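Local structure of prolyl oligopeptidase (Novosphingobium capsulatum, 1YR2) at residues A[408-413]-A[422-427]; A[379-384]-A[501-506]. The protein probably hydrolyses oligopeptides on the carboxyl side of proline and, to a lesser extent, alanine, as a serine peptidase of the S9A family. All coordinates share one frame; numbering follows the deposited sequence.

Interaction 1 of 2, residues A[408-413]-A[422-427]; sequences SASGLS and YLSFSS
Ser408 and Ser426 form a hydrogen-bonded antiparallel pair: Ser408 N gives a nearly straight bond (172°) to Ser426 O at 2.8 Å, and Ser426 N returns one to Ser408 O. At the other end Ser413 and Tyr422 are joined by the same reciprocal pair of N-H...O=C hydrogen bonds. Between them the pattern slips by one residue: Ser424 O takes Ser410 N, whereas Ser424 N bonds to Gly411 O at 2.9 Å, so two residues of 408-413 face one of 422-427, a beta bulge. A water bridges the strands, donating to Ser408 O and lying 2.7 Å from Ser426 OG and 3.0 Å from Ser410 OG.

Apolar packing joins Ala409, Leu412 and Leu423 on one face. Leu423 CG stands anti to its backbone N (chi1 -179°), which brings CD1 to 4.1 Å from Ala409 CB and 4.2 Å from Leu412 CD1. On the reverse face Ser413 OG comes 3.3 Å from Tyr422 CB while hydrogen-bonding to Pro114 O.

The pair is a hairpin within a four-stranded propeller blade: 408-413 is an outermost strand, Leu423 and Phe425 bond through their backbones to strand 433-438, and Ala409 touches Val388 of strand 385-392 in the preceding blade.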
loop_
_atom_site.group_PDB
_atom_site.type_symbol
_atom_site.label_atom_id
_atom_site.label_comp_id
_atom_site.label_asym_id
_atom_site.label_seq_id
_atom_site.Cartn_x
_atom_site.Cartn_y
_atom_site.Cartn_z
ATOM N N SER A 408 2.836 -7.538 6.889
ATOM C CA SER A 408 1.578 -7.541 6.177
ATOM C C SER A 408 1.513 -8.772 5.250
ATOM O O SER A 408 2.458 -9.068 4.494
ATOM C CB SER A 408 1.441 -6.287 5.373
ATOM O OG SER A 408 1.254 -5.163 6.242
ATOM N N ALA A 409 0.387 -9.475 5.293
ATOM C CA ALA A 409 0.202 -10.620 4.400
ATOM C C ALA A 409 -0.706 -10.184 3.246
ATOM O O ALA A 409 -1.747 -9.567 3.445
ATOM C CB ALA A 409 -0.401 -11.783 5.110
ATOM N N SER A 410 -0.283 -10.444 2.026
ATOM C CA SER A 410 -1.175 -10.231 0.900
ATOM C C SER A 410 -1.780 -11.567 0.561
ATOM O O SER A 410 -2.484 -12.172 1.378
ATOM C CB SER A 410 -0.428 -9.578 -0.232
ATOM O OG SER A 410 0.171 -8.409 0.296
ATOM N N GLY A 411 -1.580 -12.022 -0.625
ATOM C CA GLY A 411 -2.359 -13.122 -1.095
ATOM C C GLY A 411 -1.903 -14.483 -0.575
ATOM O O GLY A 411 -0.815 -14.661 0.048
ATOM N N LEU A 412 -2.734 -15.427 -0.896
ATOM C CA LEU A 412 -2.503 -16.834 -0.651
ATOM C C LEU A 412 -2.683 -17.543 -1.989
ATOM O O LEU A 412 -3.537 -17.145 -2.788
ATOM C CB LEU A 412 -3.538 -17.350 0.301
ATOM C CG LEU A 412 -3.353 -18.794 0.774
ATOM C CD1 LEU A 412 -2.609 -18.771 2.074
ATOM C CD2 LEU A 412 -4.670 -19.511 0.927
ATOM N N SER A 413 -1.864 -18.549 -2.252
ATOM C CA SER A 413 -2.107 -19.433 -3.360
ATOM C C SER A 413 -2.034 -20.860 -2.835
ATOM O O SER A 413 -1.352 -21.172 -1.834
ATOM C CB SER A 413 -1.155 -19.164 -4.522
ATOM O OG SER A 413 0.204 -19.524 -4.279
ATOM N N TYR A 422 1.148 -21.163 -0.431
ATOM C CA TYR A 422 2.083 -20.023 -0.502
ATOM C C TYR A 422 1.367 -18.789 0.024
ATOM O O TYR A 422 0.159 -18.648 -0.167
ATOM C CB TYR A 422 2.535 -19.786 -1.943
ATOM C CG TYR A 422 3.142 -21.040 -2.509
ATOM C CD1 TYR A 422 4.484 -21.338 -2.301
ATOM C CD2 TYR A 422 2.331 -22.014 -3.102
ATOM C CE1 TYR A 422 5.048 -22.558 -2.756
ATOM C CE2 TYR A 422 2.851 -23.222 -3.539
ATOM C CZ TYR A 422 4.206 -23.495 -3.349
ATOM O OH TYR A 422 4.699 -24.696 -3.777
ATOM N N LEU A 423 2.117 -17.908 0.670
ATOM C CA LEU A 423 1.603 -16.678 1.272
ATOM C C LEU A 423 2.579 -15.556 0.940
ATOM O O LEU A 423 3.791 -15.726 1.098
ATOM C CB LEU A 423 1.511 -16.888 2.802
ATOM C CG LEU A 423 0.988 -15.831 3.741
ATOM C CD1 LEU A 423 -0.416 -15.481 3.339
ATOM C CD2 LEU A 423 0.861 -16.417 5.135
ATOM N N SER A 424 2.073 -14.407 0.508
ATOM C CA SER A 424 2.893 -13.247 0.232
ATOM C C SER A 424 3.026 -12.386 1.510
ATOM O O SER A 424 2.034 -12.067 2.150
ATOM C CB SER A 424 2.289 -12.457 -0.934
ATOM O OG SER A 424 3.097 -11.322 -1.183
ATOM N N PHE A 425 4.251 -12.027 1.870
ATOM C CA PHE A 425 4.541 -11.335 3.140
ATOM C C PHE A 425 5.477 -10.161 2.863
ATOM O O PHE A 425 6.498 -10.287 2.119
ATOM C CB PHE A 425 5.173 -12.297 4.111
ATOM C CG PHE A 425 5.583 -11.681 5.403
ATOM C CD1 PHE A 425 4.661 -11.454 6.383
ATOM C CD2 PHE A 425 6.893 -11.317 5.624
ATOM C CE1 PHE A 425 5.043 -10.912 7.599
ATOM C CE2 PHE A 425 7.287 -10.721 6.839
ATOM C CZ PHE A 425 6.373 -10.537 7.822
ATOM N N SER A 426 5.231 -9.032 3.524
ATOM C CA SER A 426 6.164 -7.914 3.443
ATOM C C SER A 426 6.214 -7.170 4.771
ATOM O O SER A 426 5.309 -7.316 5.634
ATOM C CB SER A 426 5.777 -6.995 2.304
ATOM O OG SER A 426 4.732 -6.141 2.730
ATOM N N SER A 427 7.268 -6.404 4.986
ATOM C CA SER A 427 7.341 -5.582 6.174
ATOM C C SER A 427 8.405 -4.518 5.990
ATOM O O SER A 427 8.982 -4.433 4.943
ATOM C CB SER A 427 7.651 -6.430 7.430
ATOM O OG SER A 427 7.296 -5.698 8.601
HETATM O O HOH W 1 2.497 -7.568 2.007
#

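Interaction 2 of 2, residues A[379-384]-A[501-506]; sequences SYIHDA and ALTPWF
Thr503 and Ala384 meet where a beta-propeller blade faces the alpha/beta-hydrolase domain, the two-domain architecture of prolyl oligopeptidases. Residues 379-384 run from strand 375-382 into the turn that leads to strand 385-392. Residues 501-506 belong to the loop between strand 490-493 and helix 508-514. The area buried, 140 Å² summed over both sides, marks a small contact.

Its centre is the carbonyl oxygen of Ala384, approached by carbon atoms from the loop. Thr503 turns its methyl rather than its hydroxyl to 379-384: with chi1 at 50°, OG1 lies between the backbone N and the carbonyl carbon, while CG2 is anti to the carbonyl carbon and comes 3.6 Å from Ala384 O. The same methyl meets the branch methyl of Ile381, CG2 to CG2 at 4.3 Å, so it is in contact with both the strand and the turn. The CA of Thr503 directs its hydrogen at Ala384 O, an angle of 149° at that hydrogen supporting a CA-H...O contact.

Ala384 O is buried here and has no conventional hydrogen-bond partner in the model; such C-H contacts may offset that only in part. Leu502, centre of an inverse gamma turn, bends the chain just before Thr503 and is itself held by Glu530 at its N and Asn524 at its O. Next to Ala384, in the turn of the propeller blade, Asp383 OD1 bonds to Tyr531 OH, a further link to the hydrolase side. The proline ring completes the set of carbons, with Pro504 CD 3.4 Å from Ala384 O.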
loop_
_atom_site.group_PDB
_atom_site.type_symbol
_atom_site.label_atom_id
_atom_site.label_comp_id
_atom_site.label_asym_id
_atom_site.label_seq_id
_atom_site.Cartn_x
_atom_site.Cartn_y
_atom_site.Cartn_z
ATOM N N SER A 379 -6.970 -13.620 6.449
ATOM C CA SER A 379 -6.066 -12.536 6.732
ATOM C C SER A 379 -6.789 -11.320 7.337
ATOM O O SER A 379 -7.585 -10.645 6.672
ATOM C CB SER A 379 -5.321 -12.131 5.449
ATOM O OG SER A 379 -4.510 -13.205 5.066
ATOM N N TYR A 380 -6.481 -11.065 8.597
ATOM C CA TYR A 380 -7.077 -10.030 9.365
ATOM C C TYR A 380 -6.100 -8.895 9.584
ATOM O O TYR A 380 -4.850 -9.095 9.578
ATOM C CB TYR A 380 -7.507 -10.552 10.756
ATOM C CG TYR A 380 -8.716 -11.446 10.757
ATOM C CD1 TYR A 380 -9.997 -10.926 10.767
ATOM C CD2 TYR A 380 -8.554 -12.825 10.768
ATOM C CE1 TYR A 380 -11.108 -11.776 10.797
ATOM C CE2 TYR A 380 -9.602 -13.646 10.759
ATOM C CZ TYR A 380 -10.894 -13.147 10.818
ATOM O OH TYR A 380 -11.953 -14.064 10.840
ATOM N N ILE A 381 -6.653 -7.718 9.871
ATOM C CA ILE A 381 -5.851 -6.616 10.391
ATOM C C ILE A 381 -6.089 -6.605 11.906
ATOM O O ILE A 381 -7.181 -6.228 12.371
ATOM C CB ILE A 381 -6.198 -5.268 9.771
ATOM C CG1 ILE A 381 -6.026 -5.282 8.240
ATOM C CG2 ILE A 381 -5.278 -4.189 10.353
ATOM C CD1 ILE A 381 -4.703 -5.716 7.764
ATOM N N HIS A 382 -5.057 -7.034 12.619
ATOM C CA HIS A 382 -5.003 -7.150 14.062
ATOM C C HIS A 382 -3.966 -6.166 14.645
ATOM O O HIS A 382 -2.777 -6.339 14.492
ATOM C CB HIS A 382 -4.590 -8.589 14.394
ATOM C CG HIS A 382 -4.666 -8.919 15.854
ATOM N ND1 HIS A 382 -5.866 -9.053 16.512
ATOM C CD2 HIS A 382 -3.696 -9.149 16.781
ATOM C CE1 HIS A 382 -5.640 -9.340 17.789
ATOM N NE2 HIS A 382 -4.330 -9.385 17.981
ATOM N N ASP A 383 -4.449 -5.146 15.330
ATOM C CA ASP A 383 -3.599 -4.048 15.830
ATOM C C ASP A 383 -2.598 -3.542 14.772
ATOM O O ASP A 383 -1.384 -3.502 14.987
ATOM C CB ASP A 383 -2.900 -4.434 17.118
ATOM C CG ASP A 383 -3.873 -4.679 18.275
ATOM O OD1 ASP A 383 -4.737 -3.834 18.593
ATOM O OD2 ASP A 383 -3.796 -5.709 18.953
ATOM N N ALA A 384 -3.143 -3.146 13.636
ATOM C CA ALA A 384 -2.408 -2.465 12.561
ATOM C C ALA A 384 -1.359 -3.281 11.826
ATOM O O ALA A 384 -0.503 -2.716 11.223
ATOM C CB ALA A 384 -1.808 -1.158 13.104
ATOM N N ALA A 501 -4.757 3.601 6.708
ATOM C CA ALA A 501 -4.205 2.647 7.676
ATOM C C ALA A 501 -2.760 2.382 7.366
ATOM O O ALA A 501 -2.485 1.775 6.351
ATOM C CB ALA A 501 -4.970 1.356 7.612
ATOM N N LEU A 502 -1.849 2.699 8.277
ATOM C CA LEU A 502 -0.445 2.522 7.976
ATOM C C LEU A 502 0.056 1.168 8.483
ATOM O O LEU A 502 0.803 1.082 9.456
ATOM C CB LEU A 502 0.379 3.655 8.532
ATOM C CG LEU A 502 0.188 4.996 7.848
ATOM C CD1 LEU A 502 1.209 5.955 8.462
ATOM C CD2 LEU A 502 0.379 4.901 6.345
ATOM N N THR A 503 -0.339 0.127 7.783
ATOM C CA THR A 503 0.121 -1.220 8.069
ATOM C C THR A 503 1.507 -1.408 7.474
ATOM O O THR A 503 1.887 -0.630 6.644
ATOM C CB THR A 503 -0.824 -2.266 7.460
ATOM O OG1 THR A 503 -1.079 -1.968 6.088
ATOM C CG2 THR A 503 -2.182 -2.158 8.078
ATOM N N PRO A 504 2.281 -2.390 7.935
ATOM C CA PRO A 504 3.663 -2.499 7.461
ATOM C C PRO A 504 3.798 -2.657 5.933
ATOM O O PRO A 504 3.023 -3.337 5.299
ATOM C CB PRO A 504 4.191 -3.754 8.181
ATOM C CG PRO A 504 3.364 -3.838 9.442
ATOM C CD PRO A 504 1.978 -3.422 8.962
ATOM N N TRP A 505 4.838 -2.054 5.389
ATOM C CA TRP A 505 5.215 -2.215 3.998
ATOM C C TRP A 505 6.720 -1.979 3.885
ATOM O O TRP A 505 7.327 -1.437 4.805
ATOM C CB TRP A 505 4.433 -1.256 3.104
ATOM C CG TRP A 505 4.935 0.153 3.015
ATOM C CD1 TRP A 505 5.660 0.690 1.996
ATOM C CD2 TRP A 505 4.744 1.201 3.965
ATOM N NE1 TRP A 505 5.959 2.011 2.267
ATOM C CE2 TRP A 505 5.404 2.340 3.478
ATOM C CE3 TRP A 505 4.107 1.280 5.207
ATOM C CZ2 TRP A 505 5.411 3.549 4.156
ATOM C CZ3 TRP A 505 4.101 2.501 5.889
ATOM C CH2 TRP A 505 4.760 3.618 5.354
ATOM N N PHE A 506 7.279 -2.328 2.751
ATOM C CA PHE A 506 8.704 -2.134 2.533
ATOM C C PHE A 506 8.941 -0.839 1.795
ATOM O O PHE A 506 8.476 -0.674 0.668
ATOM C CB PHE A 506 9.368 -3.329 1.780
ATOM C CG PHE A 506 10.825 -3.093 1.546
ATOM C CD1 PHE A 506 11.697 -3.220 2.568
ATOM C CD2 PHE A 506 11.284 -2.634 0.321
ATOM C CE1 PHE A 506 13.074 -2.920 2.419
ATOM C CE2 PHE A 506 12.643 -2.343 0.135
ATOM C CZ PHE A 506 13.535 -2.486 1.197
#

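Overall arrangement
The centres of the two interactions lie about 12 Å apart; their propeller segments are in neighbouring blades. Strand 375-382 of interaction 2 belongs to the four-stranded sheet spanning 365-400, and the hairpin of interaction 1 opens the following sheet, which spans 408-446. Both strands of interaction 1 come after 379-384 and before 501-506, so interaction 2 brackets them in the chain. The two meet directly: Ser408 OG lies 2.7 Å from Pro504 O, a probable hydrogen bond, and Ser427 O packs on Phe506 CB at 3.4 Å. The loop 501-506 of the hydrolase domain therefore rests on two successive blades, forming part of the interface between the domains.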